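Local atomic coordinates of ribulose-5-phosphate reductase 1 (Staphylococcus aureus, PDB entry 6XHK), a protein that catalyses the NADPH-dependent reduction of D-ribulose 5-phosphate to D-ribitol 5-phosphate, a step in making the poly(ribitol phosphate) wall teichoic acid of the bacterium. Residues I2-Q7 with V16-V21; S141-V146 with K285-V290; T179-R184 with F205-D210. One frame throughout, in Å; residues are numbered along the deposited sequence.

Contact 1 (I2-Q7 with V16-V21); sequences INQVYQ and VTYNNV
Asn3 and Val5 each exchange two backbone hydrogen bonds with a residue across the hairpin, Asn19 and Thr17 respectively. Asn3 N reaches Asn19 O at 2.9 Å, almost straight at 170°, and Val5 N reaches Thr17 O at 3.1 Å. Alternating with these pairs are the non-hydrogen-bonded ones, Ile2 with Asn20, Gln4 with Tyr18 and Tyr6 with Val16, whose side chains all share one face of the sheet.

Gln4 can be traced through that face. Its CB lies 4.0 Å from Val16 CG2, and CG comes to 3.6 Å from Tyr18 CE1. CG stands anti to the carbonyl carbon (chi1 -58°) and the chain then runs on extended, carrying the glutamine alongside the tyrosine; its amide plane is turned 41° from the ring. OE1 still passes within 4.0 Å of the same CE1, while NE2 is hydrogen-bonded to Asp119 OD2 on the loop beyond. Tyr18 also receives Ile2 CG2, which touches CD1 at 3.8 Å, and Val16 CB packs on Tyr6 CD1 at 3.9 Å.

On the other face Asn3 and Asn19 lie side by side, but Asn3 ND2 is hydrogen-bonded to Phe120 O. Beta-branched valine and threonine suit the extended backbone, and long glutamine spans from tyrosine to loop. The chemistry is thus divided: main-chain bonds fix the antiparallel register, apolar contacts fill in between, and the amide ends of Asn3 and Gln4 tie the hairpin to residues 119-120.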
loop_
_atom_site.group_PDB
_atom_site.type_symbol
_atom_site.label_atom_id
_atom_site.label_comp_id
_atom_site.label_asym_id
_atom_site.label_seq_id
_atom_site.Cartn_x
_atom_site.Cartn_y
_atom_site.Cartn_z
ATOM N N ILE A 2 -1.839 10.326 -29.413
ATOM C CA ILE A 2 -1.882 8.865 -29.391
ATOM C C ILE A 2 -1.197 8.364 -28.131
ATOM O O ILE A 2 -0.013 8.653 -27.894
ATOM C CB ILE A 2 -1.224 8.238 -30.629
ATOM C CG1 ILE A 2 -1.955 8.603 -31.903
ATOM C CG2 ILE A 2 -1.246 6.742 -30.514
ATOM C CD1 ILE A 2 -3.404 8.219 -31.887
ATOM N N ASN A 3 -1.927 7.571 -27.347
ATOM C CA ASN A 3 -1.423 6.997 -26.104
ATOM C C ASN A 3 -1.110 5.521 -26.322
ATOM O O ASN A 3 -1.915 4.794 -26.912
ATOM C CB ASN A 3 -2.447 7.164 -24.981
ATOM C CG ASN A 3 -1.854 6.949 -23.601
ATOM O OD1 ASN A 3 -0.640 6.924 -23.428
ATOM N ND2 ASN A 3 -2.714 6.826 -22.606
ATOM N N GLN A 4 0.072 5.090 -25.893
ATOM C CA GLN A 4 0.410 3.677 -25.913
ATOM C C GLN A 4 0.093 3.107 -24.540
ATOM O O GLN A 4 0.642 3.561 -23.528
ATOM C CB GLN A 4 1.881 3.433 -26.246
ATOM C CG GLN A 4 2.347 3.999 -27.549
ATOM C CD GLN A 4 3.841 3.872 -27.734
ATOM O OE1 GLN A 4 4.301 3.306 -28.741
ATOM N NE2 GLN A 4 4.614 4.360 -26.758
ATOM N N VAL A 5 -0.798 2.124 -24.506
ATOM C CA VAL A 5 -1.147 1.416 -23.282
ATOM C C VAL A 5 -0.450 0.066 -23.313
ATOM O O VAL A 5 -0.446 -0.612 -24.348
ATOM C CB VAL A 5 -2.670 1.260 -23.148
ATOM C CG1 VAL A 5 -3.013 0.349 -21.995
ATOM C CG2 VAL A 5 -3.317 2.618 -22.974
ATOM N N TYR A 6 0.171 -0.303 -22.198
ATOM C CA TYR A 6 0.883 -1.573 -22.063
ATOM C C TYR A 6 0.004 -2.499 -21.233
ATOM O O TYR A 6 0.015 -2.461 -19.996
ATOM C CB TYR A 6 2.274 -1.347 -21.467
ATOM C CG TYR A 6 3.112 -0.408 -22.320
ATOM C CD1 TYR A 6 3.745 -0.867 -23.485
ATOM C CD2 TYR A 6 3.166 0.953 -22.040
ATOM C CE1 TYR A 6 4.481 -0.005 -24.294
ATOM C CE2 TYR A 6 3.891 1.825 -22.848
ATOM C CZ TYR A 6 4.541 1.346 -23.975
ATOM O OH TYR A 6 5.255 2.235 -24.761
ATOM N N GLN A 7 -0.777 -3.309 -21.936
ATOM C CA GLN A 7 -1.726 -4.230 -21.341
ATOM C C GLN A 7 -1.117 -5.623 -21.200
ATOM O O GLN A 7 -0.163 -5.991 -21.893
ATOM C CB GLN A 7 -3.018 -4.264 -22.173
ATOM C CG GLN A 7 -3.953 -3.100 -21.839
ATOM C CD GLN A 7 -5.230 -3.078 -22.659
ATOM O OE1 GLN A 7 -5.277 -3.622 -23.766
ATOM N NE2 GLN A 7 -6.291 -2.473 -22.097
ATOM N N VAL A 16 1.176 -4.156 -26.559
ATOM C CA VAL A 16 0.866 -2.728 -26.569
ATOM C C VAL A 16 -0.277 -2.460 -27.544
ATOM O O VAL A 16 -0.230 -2.901 -28.700
ATOM C CB VAL A 16 2.116 -1.898 -26.918
ATOM C CG1 VAL A 16 2.837 -2.493 -28.127
ATOM C CG2 VAL A 16 1.762 -0.438 -27.146
ATOM N N THR A 17 -1.316 -1.752 -27.062
ATOM C CA THR A 17 -2.446 -1.262 -27.849
ATOM C C THR A 17 -2.416 0.265 -27.844
ATOM O O THR A 17 -1.560 0.883 -27.199
ATOM C CB THR A 17 -3.788 -1.767 -27.304
ATOM O OG1 THR A 17 -4.858 -1.366 -28.175
ATOM C CG2 THR A 17 -4.053 -1.161 -25.936
ATOM N N TYR A 18 -3.368 0.875 -28.563
ATOM C CA TYR A 18 -3.403 2.322 -28.739
ATOM C C TYR A 18 -4.802 2.852 -28.464
ATOM O O TYR A 18 -5.800 2.144 -28.623
ATOM C CB TYR A 18 -2.960 2.718 -30.148
ATOM C CG TYR A 18 -1.562 2.240 -30.458
ATOM C CD1 TYR A 18 -0.469 3.066 -30.240
ATOM C CD2 TYR A 18 -1.330 0.969 -30.984
ATOM C CE1 TYR A 18 0.820 2.637 -30.506
ATOM C CE2 TYR A 18 -0.042 0.529 -31.260
ATOM C CZ TYR A 18 1.032 1.374 -31.018
ATOM O OH TYR A 18 2.329 0.978 -31.277
ATOM N N ASN A 19 -4.863 4.100 -28.018
ATOM C CA ASN A 19 -6.127 4.821 -27.948
ATOM C C ASN A 19 -5.806 6.311 -28.038
ATOM O O ASN A 19 -4.644 6.715 -27.945
ATOM C CB ASN A 19 -6.950 4.429 -26.698
ATOM C CG ASN A 19 -6.356 4.922 -25.387
ATOM O OD1 ASN A 19 -5.168 5.166 -25.279
ATOM N ND2 ASN A 19 -7.201 5.046 -24.370
ATOM N N ASN A 20 -6.826 7.114 -28.323
ATOM C CA ASN A 20 -6.631 8.545 -28.482
ATOM C C ASN A 20 -6.801 9.246 -27.150
ATOM O O ASN A 20 -7.497 8.753 -26.259
ATOM C CB ASN A 20 -7.604 9.134 -29.492
ATOM C CG ASN A 20 -7.345 8.658 -30.890
ATOM O OD1 ASN A 20 -6.461 9.178 -31.585
ATOM N ND2 ASN A 20 -8.127 7.681 -31.330
ATOM N N VAL A 21 -6.143 10.399 -27.017
ATOM C CA VAL A 21 -6.167 11.200 -25.798
ATOM C C VAL A 21 -6.433 12.641 -26.192
ATOM O O VAL A 21 -5.724 13.196 -27.038
ATOM C CB VAL A 21 -4.852 11.094 -25.004
ATOM C CG1 VAL A 21 -4.793 12.171 -23.929
ATOM C CG2 VAL A 21 -4.731 9.725 -24.381
#

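Contact 2 (S141-V146 with K285-V290)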
loop_
_atom_site.group_PDB
_atom_site.type_symbol
_atom_site.label_atom_id
_atom_site.label_comp_id
_atom_site.label_asym_id
_atom_site.label_seq_id
_atom_site.Cartn_x
_atom_site.Cartn_y
_atom_site.Cartn_z
ATOM N N SER A 141 6.527 6.524 -4.705
ATOM C CA SER A 141 5.694 5.746 -5.633
ATOM C C SER A 141 4.701 4.836 -4.896
ATOM O O SER A 141 3.553 4.668 -5.337
ATOM C CB SER A 141 6.553 4.920 -6.597
ATOM O OG SER A 141 7.490 4.102 -5.925
ATOM N N TYR A 142 5.102 4.245 -3.776
ATOM C CA TYR A 142 4.176 3.367 -3.056
ATOM C C TYR A 142 3.481 4.098 -1.902
ATOM O O TYR A 142 3.395 3.615 -0.782
ATOM C CB TYR A 142 4.888 2.098 -2.589
ATOM C CG TYR A 142 6.290 2.247 -2.023
ATOM C CD1 TYR A 142 7.403 1.847 -2.747
ATOM C CD2 TYR A 142 6.486 2.698 -0.718
ATOM C CE1 TYR A 142 8.674 1.951 -2.217
ATOM C CE2 TYR A 142 7.753 2.804 -0.176
ATOM C CZ TYR A 142 8.852 2.432 -0.934
ATOM O OH TYR A 142 10.138 2.537 -0.419
ATOM N N THR A 143 2.944 5.284 -2.188
ATOM C CA THR A 143 2.094 6.023 -1.258
ATOM C C THR A 143 0.698 5.424 -1.075
ATOM O O THR A 143 0.075 5.686 -0.040
ATOM C CB THR A 143 2.011 7.491 -1.711
ATOM O OG1 THR A 143 3.335 7.989 -1.933
ATOM C CG2 THR A 143 1.262 8.388 -0.739
ATOM N N GLU A 144 0.195 4.618 -2.026
ATOM C CA GLU A 144 -1.074 3.927 -1.792
ATOM C C GLU A 144 -1.021 3.056 -0.540
ATOM O O GLU A 144 -2.000 2.980 0.212
ATOM C CB GLU A 144 -1.469 3.051 -2.970
ATOM C CG GLU A 144 -2.948 2.708 -2.931
ATOM C CD GLU A 144 -3.269 1.351 -3.524
ATOM O OE1 GLU A 144 -2.420 0.435 -3.402
ATOM O OE2 GLU A 144 -4.359 1.206 -4.124
ATOM N N LEU A 145 0.088 2.348 -0.318
ATOM C CA LEU A 145 0.171 1.555 0.901
ATOM C C LEU A 145 0.114 2.439 2.129
ATOM O O LEU A 145 -0.541 2.094 3.122
ATOM C CB LEU A 145 1.428 0.692 0.907
ATOM C CG LEU A 145 1.139 -0.767 0.560
ATOM C CD1 LEU A 145 0.342 -0.878 -0.720
ATOM C CD2 LEU A 145 2.415 -1.565 0.458
ATOM N N VAL A 146 0.760 3.601 2.071
ATOM C CA VAL A 146 0.717 4.484 3.224
ATOM C C VAL A 146 -0.691 4.998 3.436
ATOM O O VAL A 146 -1.118 5.210 4.577
ATOM C CB VAL A 146 1.718 5.638 3.062
ATOM C CG1 VAL A 146 1.648 6.538 4.272
ATOM C CG2 VAL A 146 3.115 5.080 2.900
ATOM N N LYS A 285 -8.795 12.058 0.269
ATOM C CA LYS A 285 -8.469 12.745 1.518
ATOM C C LYS A 285 -7.290 12.078 2.227
ATOM O O LYS A 285 -6.451 12.772 2.814
ATOM C CB LYS A 285 -9.695 12.805 2.436
ATOM N N ASP A 286 -7.193 10.742 2.158
ATOM C CA ASP A 286 -6.034 10.045 2.718
ATOM C C ASP A 286 -4.750 10.332 1.942
ATOM O O ASP A 286 -3.672 10.426 2.545
ATOM C CB ASP A 286 -6.291 8.532 2.797
ATOM C CG ASP A 286 -7.620 8.186 3.456
ATOM O OD1 ASP A 286 -7.990 8.869 4.441
ATOM O OD2 ASP A 286 -8.295 7.242 2.979
ATOM N N PHE A 287 -4.826 10.486 0.618
ATOM C CA PHE A 287 -3.623 10.869 -0.118
ATOM C C PHE A 287 -3.169 12.279 0.253
ATOM O O PHE A 287 -1.966 12.514 0.454
ATOM C CB PHE A 287 -3.852 10.759 -1.620
ATOM C CG PHE A 287 -3.756 9.353 -2.161
ATOM C CD1 PHE A 287 -2.536 8.820 -2.554
ATOM C CD2 PHE A 287 -4.894 8.588 -2.340
ATOM C CE1 PHE A 287 -2.450 7.533 -3.078
ATOM C CE2 PHE A 287 -4.812 7.309 -2.874
ATOM C CZ PHE A 287 -3.590 6.781 -3.245
ATOM N N GLN A 288 -4.110 13.229 0.379
ATOM C CA GLN A 288 -3.710 14.570 0.804
ATOM C C GLN A 288 -3.125 14.558 2.219
ATOM O O GLN A 288 -2.118 15.229 2.484
ATOM C CB GLN A 288 -4.882 15.550 0.718
ATOM C CG GLN A 288 -4.444 17.027 0.866
ATOM C CD GLN A 288 -3.655 17.552 -0.349
ATOM O OE1 GLN A 288 -2.489 17.970 -0.235
ATOM N NE2 GLN A 288 -4.314 17.573 -1.514
ATOM N N ASP A 289 -3.731 13.788 3.136
ATOM C CA ASP A 289 -3.195 13.674 4.492
ATOM C C ASP A 289 -1.800 13.052 4.503
ATOM O O ASP A 289 -0.913 13.515 5.238
ATOM C CB ASP A 289 -4.148 12.860 5.365
ATOM C CG ASP A 289 -5.485 13.555 5.593
ATOM O OD1 ASP A 289 -5.584 14.770 5.309
ATOM O OD2 ASP A 289 -6.431 12.884 6.080
ATOM N N VAL A 290 -1.576 12.015 3.688
ATOM C CA VAL A 290 -0.275 11.350 3.678
ATOM C C VAL A 290 0.799 12.274 3.118
ATOM O O VAL A 290 1.943 12.274 3.590
ATOM C CB VAL A 290 -0.341 10.038 2.878
ATOM C CG1 VAL A 290 1.082 9.551 2.566
ATOM C CG2 VAL A 290 -1.138 8.985 3.614
#
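Phe287 and Val290 of helix 284-296 are the residues that meet the first turn of helix 143-155, Phe287 against Thr143 and Glu144, Val290 against Thr143 and Val146. Before them comes Asp286, whose OD2 is hydrogen-bonded to Gly283 N, just before its own helix, and whose side chain packs on His151, farther along the partner helix.

Phe287 follows. Its CG is anti to the carbonyl carbon (chi1 -79°), a torsion that swings the ring across to the other helix although the side chain does not set out in that direction. CE1 comes to 4.1 Å from Glu144 CA, CZ lies equally far from Glu144 CG, and CD1 is 4.2 Å from Thr143 CG2. A large flat apolar group is apt here, since it covers both the backbone and the aliphatic part of the glutamate. The ring plane is 33° from that of the carboxylate.

One turn on, Val290 CG1 touches two methyl groups, Thr143 CG2 and Val146 CG1, both at 3.5 Å. CG2 rests near Val146 O, 3.9 Å away. Short branched side chains let the helices approach here, with the CA atoms of Val146 and Val290 7.0 Å apart. Thr143 turns its methyl to the valine and its OG1 to Ile140 O and to Tyr294 OH, a turn beyond Val290.

This packing lies behind the predicted catalytic zinc site, as expected for the zinc-containing alcohol dehydrogenase family: Glu144 is a predicted ligand of that zinc, and its side chain is about 3 Å from that of Glu65 and about 5 Å from that of His64, two further predicted ligands, and about 5 Å from the bound NADPH.

Contact 3 (T179-R184 with F205-D210)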
loop_
_atom_site.group_PDB
_atom_site.type_symbol
_atom_site.label_atom_id
_atom_site.label_comp_id
_atom_site.label_asym_id
_atom_site.label_seq_id
_atom_site.Cartn_x
_atom_site.Cartn_y
_atom_site.Cartn_z
ATOM N N THR A 179 2.628 0.735 8.820
ATOM C CA THR A 179 1.770 0.992 9.970
ATOM C C THR A 179 2.578 1.279 11.219
ATOM O O THR A 179 2.244 2.199 11.979
ATOM C CB THR A 179 0.855 -0.203 10.181
ATOM O OG1 THR A 179 0.441 -0.691 8.898
ATOM C CG2 THR A 179 -0.326 0.161 11.068
ATOM N N ALA A 180 3.619 0.476 11.468
ATOM C CA ALA A 180 4.522 0.766 12.572
ATOM C C ALA A 180 5.037 2.200 12.479
ATOM O O ALA A 180 4.997 2.952 13.467
ATOM C CB ALA A 180 5.665 -0.248 12.576
ATOM N N ILE A 181 5.478 2.611 11.278
ATOM C CA ILE A 181 6.003 3.964 11.089
ATOM C C ILE A 181 4.955 4.996 11.477
ATOM O O ILE A 181 5.242 5.975 12.179
ATOM C CB ILE A 181 6.451 4.179 9.637
ATOM C CG1 ILE A 181 7.578 3.235 9.243
ATOM C CG2 ILE A 181 6.917 5.624 9.448
ATOM C CD1 ILE A 181 8.014 3.461 7.779
ATOM N N LEU A 182 3.727 4.803 10.997
ATOM C CA LEU A 182 2.695 5.814 11.202
ATOM C C LEU A 182 2.314 5.924 12.665
ATOM O O LEU A 182 2.227 7.031 13.214
ATOM C CB LEU A 182 1.470 5.507 10.351
ATOM C CG LEU A 182 1.769 5.693 8.869
ATOM C CD1 LEU A 182 0.656 5.110 8.014
ATOM C CD2 LEU A 182 1.980 7.168 8.576
ATOM N N LEU A 183 2.091 4.786 13.315
ATOM C CA LEU A 183 1.777 4.814 14.736
ATOM C C LEU A 183 2.872 5.508 15.524
ATOM O O LEU A 183 2.584 6.272 16.451
ATOM C CB LEU A 183 1.569 3.401 15.264
ATOM C CG LEU A 183 0.312 2.734 14.735
ATOM C CD1 LEU A 183 0.377 1.252 15.047
ATOM C CD2 LEU A 183 -0.933 3.424 15.292
ATOM N N ARG A 184 4.139 5.273 15.162
ATOM C CA ARG A 184 5.212 5.881 15.939
ATOM C C ARG A 184 5.298 7.382 15.674
ATOM O O ARG A 184 5.565 8.173 16.593
ATOM C CB ARG A 184 6.543 5.178 15.642
ATOM C CG ARG A 184 7.783 5.854 16.259
ATOM C CD ARG A 184 7.563 5.991 17.739
ATOM N NE ARG A 184 7.501 4.675 18.359
ATOM C CZ ARG A 184 6.765 4.391 19.426
ATOM N NH1 ARG A 184 6.768 3.166 19.927
ATOM N NH2 ARG A 184 5.971 5.321 19.945
ATOM N N PHE A 205 12.355 -3.336 12.041
ATOM C CA PHE A 205 11.511 -2.601 12.978
ATOM C C PHE A 205 12.359 -2.282 14.207
ATOM O O PHE A 205 12.511 -3.109 15.111
ATOM C CB PHE A 205 10.296 -3.428 13.362
ATOM C CG PHE A 205 9.399 -3.847 12.205
ATOM C CD1 PHE A 205 8.149 -3.240 12.021
ATOM C CD2 PHE A 205 9.765 -4.890 11.353
ATOM C CE1 PHE A 205 7.291 -3.651 11.011
ATOM C CE2 PHE A 205 8.902 -5.302 10.323
ATOM C CZ PHE A 205 7.667 -4.672 10.149
ATOM N N SER A 206 12.917 -1.084 14.233
ATOM C CA SER A 206 13.847 -0.663 15.268
ATOM C C SER A 206 13.243 0.372 16.185
ATOM O O SER A 206 13.576 0.419 17.373
ATOM C CB SER A 206 15.095 -0.079 14.621
ATOM O OG SER A 206 15.624 -1.033 13.735
ATOM N N PHE A 207 12.370 1.203 15.629
ATOM C CA PHE A 207 11.581 2.264 16.219
ATOM C C PHE A 207 10.343 1.730 16.980
ATOM O O PHE A 207 9.509 2.503 17.486
ATOM C CB PHE A 207 11.171 3.251 15.123
ATOM C CG PHE A 207 10.596 2.593 13.891
ATOM C CD1 PHE A 207 11.417 2.032 12.936
ATOM C CD2 PHE A 207 9.230 2.500 13.711
ATOM C CE1 PHE A 207 10.890 1.427 11.812
ATOM C CE2 PHE A 207 8.707 1.891 12.588
ATOM C CZ PHE A 207 9.541 1.359 11.638
ATOM N N VAL A 208 10.271 0.400 17.037
ATOM C CA VAL A 208 9.260 -0.347 17.775
ATOM C C VAL A 208 9.810 -0.744 19.138
ATOM O O VAL A 208 11.020 -0.949 19.310
ATOM C CB VAL A 208 8.797 -1.565 16.940
ATOM C CG1 VAL A 208 7.789 -2.360 17.666
ATOM C CG2 VAL A 208 8.108 -1.065 15.715
ATOM N N ASP A 209 8.900 -0.847 20.120
ATOM C CA ASP A 209 9.302 -1.038 21.512
ATOM C C ASP A 209 9.822 -2.445 21.739
ATOM O O ASP A 209 10.776 -2.642 22.497
ATOM C CB ASP A 209 8.142 -0.747 22.463
ATOM C CG ASP A 209 7.607 0.661 22.316
ATOM O OD1 ASP A 209 7.832 1.264 21.256
ATOM O OD2 ASP A 209 7.026 1.208 23.261
ATOM N N ASP A 210 9.226 -3.427 21.078
ATOM C CA ASP A 210 9.730 -4.785 21.136
ATOM C C ASP A 210 9.134 -5.526 19.942
ATOM O O ASP A 210 8.123 -5.119 19.369
ATOM C CB ASP A 210 9.374 -5.468 22.475
ATOM C CG ASP A 210 10.204 -6.729 22.755
ATOM O OD1 ASP A 210 11.180 -6.650 23.519
ATOM O OD2 ASP A 210 9.925 -7.797 22.174
#
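Helix 174-186 passes the irregular loop 205-210 with the CA atoms of Ala180 and Val208 7.1 Å apart and those of Arg184 and Phe207 7.3 Å apart. At Ala180 the close approach suits a side chain that is no more than a methyl group. Three loop side chains gather on that methyl: Phe207 CE2 at 3.7 Å, Phe205 CD1 at 3.9 Å, and Val208 CG2 a little farther off. Phe205 presents its ring edge to the alanine, and it also meets Tyr177 of the same helix edge-to-face.

Phe207 is the larger partner. With CG lodged between its own backbone N and carbonyl carbon (chi1 48°), the ring is brought against the helix and approaches edge-on, CE2 lying close to the peptide between Ala180 and Ile181. Its CZ reaches Ile181 CG1 at 3.6 Å, a contact in which the two side chains run at a slant to each other.

The polar part belongs to Arg184, whose chain is bent twice, at chi2 and chi3, to turn the edge of its guanidinium to the loop. NE donates to Phe207 O at 3.1 Å in a nearly straight bond (166°), with the oxygen in the guanidinium plane. NH1 forms a salt bridge with Asp209 OD1 at 2.6 Å, the two planar groups only 17° apart, and NH2 goes to Ser190 O, just before strand 191-196.

All three guanidinium nitrogens therefore have oxygen partners, a combination within the reach of arginine alone among the common side chains. One guanidinium, its orientation fixed by these partners, clamps the loop leading into edge strand 210-213 onto the Rossmann helix, while aromatic packing on Ala180 and Ile181 supplies the apolar half.

Contacts 2 and 3 adjoin, their centres 18 Å apart: Val146 O of contact 2 lies 3.9 Å from Leu182 CD1 of contact 3, because helices 143-155 and 174-186 pack together. Contact 1 is remote, a hairpin of the N-terminal strands with its centre 27 Å from that of contact 2 and 42 Å from that of contact 3, which lies on the opposite side of the chain's centre. NADPH lies nearer the other two. Leu145 of helix 143-155 touches it, and the side chain of Phe205 in contact 3 stays about 8 Å away. The side chain of Gln7 in contact 1 is about 10 Å from that of His64, a predicted zinc ligand.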